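Local coordinates for extracellular ligand-binding receptor (Verminephrobacter eiseniae, PDB 4M88), which probably binds amino acids outside the cytoplasmic membrane and delivers them to an ABC transporter, as a solute-binding protein of the leucine-binding family, at residues Leu93-Ala107 and Gly114-Lys126. Residues are numbered along the deposited sequence; the frame is centred on the assembly and turned at random.
Sequences LDTAPVVVVNGVPGA and GHPKFFHVRAGDK
Lys117 ends its side chain, extended beyond CG, among backbone carbonyls instead of at a carboxylate: NZ donates to Leu93 O at 2.8 Å and to Ala96 O at 2.7 Å. The first oxygen is met almost head-on (C=O...N 170°), the second from above its carbonyl plane. Beside it, the His115 ring is fixed on three counts. NE2 donates to Asp94 OD1 at 2.9 Å, with the carboxylate turned 27° from the ring; ND1 accepts from Lys117 N; and Leu93 CB lies over one face, 3.6 Å from the ring centroid, in a CH-pi contact. Without the imidazole, as with an alanine here, Asp94 OD1 and Lys117 N would probably lose these mates and a gap would open beside Leu93. Next, strand 99-101 pairs in parallel with the edge strand 118-119, joined through helix 108-111 as a beta-alpha-beta unit of the five-stranded sheet of a periplasmic binding-protein lobe; Phe119 N reaches Val100 O with a nearly straight bond (177°). On one face Val100 CG1 meets Phe118 CD1 at 3.6 Å, while Val99 CG2 packs against Phe119 on the other. Beyond the strands, Asn102 OD1 accepts from both Val121 N (2.9 Å) and Arg122 N on the same face of its amide; its ND2 binds Glu290, which also salt-bridges Arg122. Gly106 O then accepts from Asp125 N at 2.8 Å, at the start of helix 125-138, where Asp125 OD1 bonds Tyr232 and OD2 a glycerol, probably from the crystallisation liquor.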
ATOM      1  N   LEU A  93      -6.411  19.395   4.020  1.00 14.80           N
ATOM      2  CA  LEU A  93      -5.459  19.331   5.132  1.00 14.90           C
ATOM      3  C   LEU A  93      -4.877  20.683   5.556  1.00 18.03           C
ATOM      4  O   LEU A  93      -4.293  20.785   6.637  1.00 19.98           O
ATOM      5  CB  LEU A  93      -4.320  18.352   4.815  1.00 14.43           C
ATOM      6  CG  LEU A  93      -4.752  16.895   4.699  1.00 15.85           C
ATOM      7  CD1 LEU A  93      -3.529  16.006   4.431  1.00 14.72           C
ATOM      8  CD2 LEU A  93      -5.456  16.482   5.980  1.00 17.14           C
ATOM      9  N   ASP A  94      -5.030  21.714   4.725  1.00 14.92           N
ATOM     10  CA  ASP A  94      -4.385  23.006   5.001  1.00 16.10           C
ATOM     11  C   ASP A  94      -4.683  23.600   6.384  1.00 18.51           C
ATOM     12  O   ASP A  94      -3.790  24.131   7.050  1.00 18.56           O
ATOM     13  CB  ASP A  94      -4.733  24.026   3.919  1.00 17.42           C
ATOM     14  CG  ASP A  94      -3.957  23.799   2.638  1.00 27.32           C
ATOM     15  OD1 ASP A  94      -3.239  22.779   2.534  1.00 31.96           O
ATOM     16  OD2 ASP A  94      -4.078  24.636   1.729  1.00 26.30           O
ATOM     17  N   THR A  95      -5.935  23.522   6.822  1.00 16.59           N
ATOM     18  CA  THR A  95      -6.287  24.098   8.118  1.00 16.88           C
ATOM     19  C   THR A  95      -6.881  23.080   9.093  1.00 20.11           C
ATOM     20  O   THR A  95      -7.309  23.434  10.201  1.00 21.19           O
ATOM     21  CB  THR A  95      -7.252  25.285   7.961  1.00 25.48           C
ATOM     22  OG1 THR A  95      -8.304  24.923   7.055  1.00 25.85           O
ATOM     23  CG2 THR A  95      -6.514  26.501   7.405  1.00 30.06           C
ATOM     24  N   ALA A  96      -6.911  21.818   8.691  1.00 23.45           N
ATOM     25  CA  ALA A  96      -7.446  20.781   9.569  1.00 19.72           C
ATOM     26  C   ALA A  96      -6.384  20.310  10.562  1.00 16.91           C
ATOM     27  O   ALA A  96      -5.286  19.914  10.157  1.00 17.97           O
ATOM     28  CB  ALA A  96      -7.980  19.612   8.750  1.00 16.01           C
ATOM     29  N   PRO A  97      -6.705  20.360  11.870  1.00 17.70           N
ATOM     30  CA  PRO A  97      -5.767  19.898  12.900  1.00 17.09           C
ATOM     31  C   PRO A  97      -5.722  18.374  12.975  1.00 17.25           C
ATOM     32  O   PRO A  97      -6.277  17.752  13.886  1.00 16.79           O
ATOM     33  CB  PRO A  97      -6.347  20.481  14.193  1.00 23.73           C
ATOM     34  CG  PRO A  97      -7.832  20.612  13.919  1.00 19.15           C
ATOM     35  CD  PRO A  97      -7.913  20.977  12.452  1.00 15.24           C
ATOM     36  N   VAL A  98      -5.053  17.769  12.007  1.00 14.19           N
ATOM     37  CA  VAL A  98      -4.997  16.319  11.941  1.00 17.08           C
ATOM     38  C   VAL A  98      -3.721  15.919  11.217  1.00 17.17           C
ATOM     39  O   VAL A  98      -3.125  16.724  10.507  1.00 15.58           O
ATOM     40  CB  VAL A  98      -6.233  15.764  11.201  1.00 14.09           C
ATOM     41  CG1 VAL A  98      -6.121  16.005   9.694  1.00 13.46           C
ATOM     42  CG2 VAL A  98      -6.425  14.270  11.494  1.00 13.52           C
ATOM     43  N   VAL A  99      -3.278  14.686  11.422  1.00 11.94           N
ATOM     44  CA  VAL A  99      -2.210  14.151  10.603  1.00 11.81           C
ATOM     45  C   VAL A  99      -2.770  12.924   9.901  1.00 12.43           C
ATOM     46  O   VAL A  99      -3.645  12.223  10.446  1.00 15.39           O
ATOM     47  CB  VAL A  99      -0.981  13.793  11.444  1.00 24.51           C
ATOM     48  CG1 VAL A  99      -1.353  12.833  12.470  1.00 24.43           C
ATOM     49  CG2 VAL A  99       0.066  13.177  10.602  1.00 26.62           C
ATOM     50  N   VAL A 100      -2.320  12.696   8.672  1.00 11.45           N
ATOM     51  CA  VAL A 100      -2.753  11.522   7.923  1.00 11.29           C
ATOM     52  C   VAL A 100      -1.561  10.589   7.857  1.00 11.25           C
ATOM     53  O   VAL A 100      -0.490  10.981   7.407  1.00 11.28           O
ATOM     54  CB  VAL A 100      -3.199  11.869   6.490  1.00 11.27           C
ATOM     55  CG1 VAL A 100      -3.658  10.604   5.773  1.00 11.19           C
ATOM     56  CG2 VAL A 100      -4.333  12.891   6.508  1.00 12.14           C
ATOM     57  N   VAL A 101      -1.732   9.373   8.356  1.00 11.82           N
ATOM     58  CA  VAL A 101      -0.607   8.453   8.475  1.00 12.37           C
ATOM     59  C   VAL A 101      -0.797   7.313   7.500  1.00 13.94           C
ATOM     60  O   VAL A 101      -1.710   6.489   7.652  1.00 16.65           O
ATOM     61  CB  VAL A 101      -0.429   7.931   9.909  1.00 11.78           C
ATOM     62  CG1 VAL A 101       0.689   6.894   9.968  1.00 18.95           C
ATOM     63  CG2 VAL A 101      -0.127   9.088  10.853  1.00 16.46           C
ATOM     64  N   ASN A 102       0.072   7.311   6.493  1.00 12.32           N
ATOM     65  CA  ASN A 102       0.043   6.381   5.366  1.00 12.54           C
ATOM     66  C   ASN A 102      -1.050   6.713   4.355  1.00 17.77           C
ATOM     67  O   ASN A 102      -2.052   7.368   4.676  1.00 19.36           O
ATOM     68  CB  ASN A 102      -0.036   4.914   5.806  1.00 13.17           C
ATOM     69  CG  ASN A 102       0.572   3.969   4.776  1.00 19.29           C
ATOM     70  OD1 ASN A 102       1.642   4.252   4.218  1.00 12.53           O
ATOM     71  ND2 ASN A 102      -0.116   2.864   4.493  1.00 20.87           N
ATOM     72  N   GLY A 103      -0.830   6.271   3.126  1.00 14.36           N
ATOM     73  CA  GLY A 103      -1.785   6.448   2.049  1.00 14.13           C
ATOM     74  C   GLY A 103      -1.551   5.317   1.072  1.00 17.72           C
ATOM     75  O   GLY A 103      -0.401   4.923   0.836  1.00 17.44           O
ATOM     76  N   VAL A 104      -2.642   4.767   0.544  1.00 13.85           N
ATOM     77  CA  VAL A 104      -2.587   3.723  -0.476  1.00 15.03           C
ATOM     78  C   VAL A 104      -3.436   4.192  -1.646  1.00 16.66           C
ATOM     79  O   VAL A 104      -4.606   4.515  -1.461  1.00 16.19           O
ATOM     80  CB  VAL A 104      -3.205   2.418   0.043  1.00 19.16           C
ATOM     81  CG1 VAL A 104      -3.211   1.336  -1.050  1.00 24.38           C
ATOM     82  CG2 VAL A 104      -2.477   1.948   1.283  1.00 20.54           C
ATOM     83  N   PRO A 105      -2.880   4.200  -2.869  1.00 17.23           N
ATOM     84  CA  PRO A 105      -1.564   3.714  -3.278  1.00 19.01           C
ATOM     85  C   PRO A 105      -0.477   4.742  -3.040  1.00 18.54           C
ATOM     86  O   PRO A 105      -0.775   5.924  -2.827  1.00 16.43           O
ATOM     87  CB  PRO A 105      -1.736   3.531  -4.787  1.00 23.15           C
ATOM     88  CG  PRO A 105      -2.671   4.631  -5.168  1.00 22.33           C
ATOM     89  CD  PRO A 105      -3.646   4.735  -4.010  1.00 19.23           C
ATOM     90  N   GLY A 106       0.773   4.290  -3.114  1.00 16.14           N
ATOM     91  CA  GLY A 106       1.922   5.167  -2.994  1.00 14.38           C
ATOM     92  C   GLY A 106       2.309   5.823  -4.307  1.00 13.68           C
ATOM     93  O   GLY A 106       3.497   5.980  -4.599  1.00 14.96           O
ATOM     94  N   ALA A 107       1.316   6.223  -5.096  1.00 15.15           N
ATOM     95  CA  ALA A 107       1.574   6.846  -6.396  1.00 15.76           C
ATOM     96  C   ALA A 107       2.435   8.094  -6.246  1.00 17.89           C
ATOM     97  O   ALA A 107       2.290   8.851  -5.276  1.00 14.33           O
ATOM     98  CB  ALA A 107       0.264   7.178  -7.100  1.00 15.72           C
ATOM     99  N   GLY A 114       2.699  16.068  -2.397  1.00 15.99           N
ATOM    100  CA  GLY A 114       2.033  15.577  -1.201  1.00 17.52           C
ATOM    101  C   GLY A 114       1.567  16.716  -0.310  1.00 17.96           C
ATOM    102  O   GLY A 114       1.171  17.777  -0.796  1.00 15.97           O
ATOM    103  N   HIS A 115       1.632  16.512   0.999  1.00 12.97           N
ATOM    104  CA  HIS A 115       1.246  17.558   1.940  1.00 13.27           C
ATOM    105  C   HIS A 115       2.020  17.358   3.228  1.00 13.90           C
ATOM    106  O   HIS A 115       2.260  16.215   3.631  1.00 12.73           O
ATOM    107  CB  HIS A 115      -0.253  17.477   2.225  1.00 14.03           C
ATOM    108  CG  HIS A 115      -0.788  18.657   2.967  1.00 17.65           C
ATOM    109  ND1 HIS A 115      -0.722  18.767   4.342  1.00 13.33           N
ATOM    110  CD2 HIS A 115      -1.386  19.788   2.526  1.00 17.76           C
ATOM    111  CE1 HIS A 115      -1.262  19.913   4.715  1.00 16.47           C
ATOM    112  NE2 HIS A 115      -1.665  20.556   3.633  1.00 16.83           N
ATOM    113  N   PRO A 116       2.426  18.461   3.875  1.00 13.71           N
ATOM    114  CA  PRO A 116       3.241  18.301   5.086  1.00 15.15           C
ATOM    115  C   PRO A 116       2.522  17.618   6.248  1.00 13.27           C
ATOM    116  O   PRO A 116       3.195  17.216   7.205  1.00 15.26           O
ATOM    117  CB  PRO A 116       3.656  19.742   5.439  1.00 20.27           C
ATOM    118  CG  PRO A 116       2.740  20.635   4.639  1.00 22.00           C
ATOM    119  CD  PRO A 116       2.387  19.859   3.410  1.00 15.11           C
ATOM    120  N   LYS A 117       1.199  17.463   6.180  1.00 12.91           N
ATOM    121  CA  LYS A 117       0.489  16.720   7.222  1.00 12.51           C
ATOM    122  C   LYS A 117       0.234  15.252   6.836  1.00 14.11           C
ATOM    123  O   LYS A 117      -0.398  14.504   7.579  1.00 12.65           O
ATOM    124  CB  LYS A 117      -0.840  17.413   7.561  1.00 12.57           C
ATOM    125  CG  LYS A 117      -0.671  18.793   8.194  1.00 13.10           C
ATOM    126  CD  LYS A 117      -2.034  19.406   8.500  1.00 13.22           C
ATOM    127  CE  LYS A 117      -1.896  20.842   8.964  1.00 19.33           C
ATOM    128  NZ  LYS A 117      -3.238  21.433   9.203  1.00 17.95           N
ATOM    129  N   PHE A 118       0.742  14.851   5.675  1.00 11.97           N
ATOM    130  CA  PHE A 118       0.464  13.541   5.084  1.00 11.61           C
ATOM    131  C   PHE A 118       1.774  12.744   5.131  1.00 11.64           C
ATOM    132  O   PHE A 118       2.754  13.107   4.462  1.00 12.69           O
ATOM    133  CB  PHE A 118      -0.019  13.780   3.647  1.00 11.63           C
ATOM    134  CG  PHE A 118      -0.506  12.552   2.921  1.00 12.15           C
ATOM    135  CD1 PHE A 118      -0.838  11.389   3.601  1.00 11.12           C
ATOM    136  CD2 PHE A 118      -0.620  12.578   1.530  1.00 13.31           C
ATOM    137  CE1 PHE A 118      -1.295  10.253   2.906  1.00 15.44           C
ATOM    138  CE2 PHE A 118      -1.058  11.459   0.822  1.00 19.64           C
ATOM    139  CZ  PHE A 118      -1.401  10.286   1.516  1.00 18.28           C
ATOM    140  N   PHE A 119       1.812  11.709   5.974  1.00 11.53           N
ATOM    141  CA  PHE A 119       3.040  10.928   6.214  1.00 11.73           C
ATOM    142  C   PHE A 119       2.904   9.565   5.571  1.00 12.78           C
ATOM    143  O   PHE A 119       1.809   9.017   5.532  1.00 14.63           O
ATOM    144  CB  PHE A 119       3.282  10.747   7.721  1.00 11.99           C
ATOM    145  CG  PHE A 119       3.681  12.011   8.424  1.00 12.34           C
ATOM    146  CD1 PHE A 119       5.015  12.275   8.694  1.00 12.89           C
ATOM    147  CD2 PHE A 119       2.723  12.945   8.798  1.00 13.59           C
ATOM    148  CE1 PHE A 119       5.397  13.443   9.340  1.00 15.47           C
ATOM    149  CE2 PHE A 119       3.091  14.130   9.451  1.00 14.70           C
ATOM    150  CZ  PHE A 119       4.433  14.373   9.718  1.00 14.17           C
ATOM    151  N   HIS A 120       4.005   9.012   5.056  1.00 11.71           N
ATOM    152  CA  HIS A 120       3.911   7.748   4.321  1.00 11.57           C
ATOM    153  C   HIS A 120       4.713   6.664   5.010  1.00 11.95           C
ATOM    154  O   HIS A 120       5.887   6.852   5.297  1.00 12.61           O
ATOM    155  CB  HIS A 120       4.408   7.940   2.886  1.00 11.53           C
ATOM    156  CG  HIS A 120       3.711   9.052   2.177  1.00 13.20           C
ATOM    157  ND1 HIS A 120       2.484   8.889   1.566  1.00 14.65           N
ATOM    158  CD2 HIS A 120       4.029  10.362   2.043  1.00 13.87           C
ATOM    159  CE1 HIS A 120       2.092  10.048   1.062  1.00 17.43           C
ATOM    160  NE2 HIS A 120       3.008  10.959   1.343  1.00 17.02           N
ATOM    161  N   VAL A 121       4.064   5.538   5.288  1.00 11.93           N
ATOM    162  CA  VAL A 121       4.714   4.426   5.967  1.00 12.43           C
ATOM    163  C   VAL A 121       5.265   3.427   4.937  1.00 13.20           C
ATOM    164  O   VAL A 121       6.305   2.822   5.153  1.00 16.99           O
ATOM    165  CB  VAL A 121       3.741   3.743   6.953  1.00 13.98           C
ATOM    166  CG1 VAL A 121       4.378   2.532   7.594  1.00 20.15           C
ATOM    167  CG2 VAL A 121       3.326   4.743   8.039  1.00 13.82           C
ATOM    168  N   ARG A 122       4.564   3.256   3.824  1.00 14.06           N
ATOM    169  CA  ARG A 122       5.049   2.354   2.782  1.00 13.75           C
ATOM    170  C   ARG A 122       5.982   3.099   1.842  1.00 17.49           C
ATOM    171  O   ARG A 122       5.841   4.312   1.637  1.00 14.10           O
ATOM    172  CB  ARG A 122       3.884   1.787   1.967  1.00 13.42           C
ATOM    173  CG  ARG A 122       3.045   2.887   1.309  1.00 17.98           C
ATOM    174  CD  ARG A 122       2.206   2.335   0.173  1.00 21.54           C
ATOM    175  NE  ARG A 122       1.554   1.092   0.580  1.00 26.06           N
ATOM    176  CZ  ARG A 122       1.377   0.048  -0.221  1.00 35.24           C
ATOM    177  NH1 ARG A 122       0.765  -1.045   0.227  1.00 33.49           N
ATOM    178  NH2 ARG A 122       1.805   0.101  -1.478  1.00 34.08           N
ATOM    179  N   ALA A 123       6.927   2.371   1.254  1.00 14.90           N
ATOM    180  CA  ALA A 123       7.758   2.939   0.199  1.00 15.09           C
ATOM    181  C   ALA A 123       6.859   3.349  -0.964  1.00 11.99           C
ATOM    182  O   ALA A 123       5.769   2.783  -1.160  1.00 13.33           O
ATOM    183  CB  ALA A 123       8.794   1.923  -0.268  1.00 12.99           C
ATOM    184  N   GLY A 124       7.297   4.331  -1.741  1.00 14.24           N
ATOM    185  CA  GLY A 124       6.483   4.798  -2.849  1.00 13.79           C
ATOM    186  C   GLY A 124       6.525   3.894  -4.074  1.00 17.23           C
ATOM    187  O   GLY A 124       7.456   3.099  -4.234  1.00 15.69           O
ATOM    188  N   ASP A 125       5.504   4.018  -4.923  1.00 16.40           N
ATOM    189  CA  ASP A 125       5.461   3.327  -6.207  1.00 13.75           C
ATOM    190  C   ASP A 125       6.728   3.585  -7.012  1.00 12.10           C
ATOM    191  O   ASP A 125       7.195   2.698  -7.723  1.00 14.04           O
ATOM    192  CB  ASP A 125       4.235   3.766  -7.024  1.00 14.13           C
ATOM    193  CG  ASP A 125       2.939   3.142  -6.524  1.00 18.74           C
ATOM    194  OD1 ASP A 125       2.977   2.437  -5.493  1.00 18.53           O
ATOM    195  OD2 ASP A 125       1.884   3.376  -7.165  1.00 20.56           O
ATOM    196  N   LYS A 126       7.302   4.783  -6.892  1.00 14.32           N
ATOM    197  CA  LYS A 126       8.470   5.105  -7.715  1.00 14.18           C
ATOM    198  C   LYS A 126       9.656   4.208  -7.377  1.00 15.18           C
ATOM    199  O   LYS A 126      10.320   3.649  -8.263  1.00 14.09           O
ATOM    200  CB  LYS A 126       8.847   6.580  -7.570  1.00 16.17           C
ATOM    201  CG  LYS A 126      10.056   6.996  -8.401  1.00 16.18           C
ATOM    202  CD  LYS A 126      10.206   8.511  -8.449  1.00 20.83           C
ATOM    203  CE  LYS A 126      11.537   8.896  -9.084  1.00 27.55           C
ATOM    204  NZ  LYS A 126      11.543  10.331  -9.451  1.00 34.81           N
TER
HETATM  205  O   HOH W   1       1.879   6.314   0.351  1.00 22.93           O
HETATM  206  O   HOH W   2       6.099   7.070  -5.449  1.00 16.49           O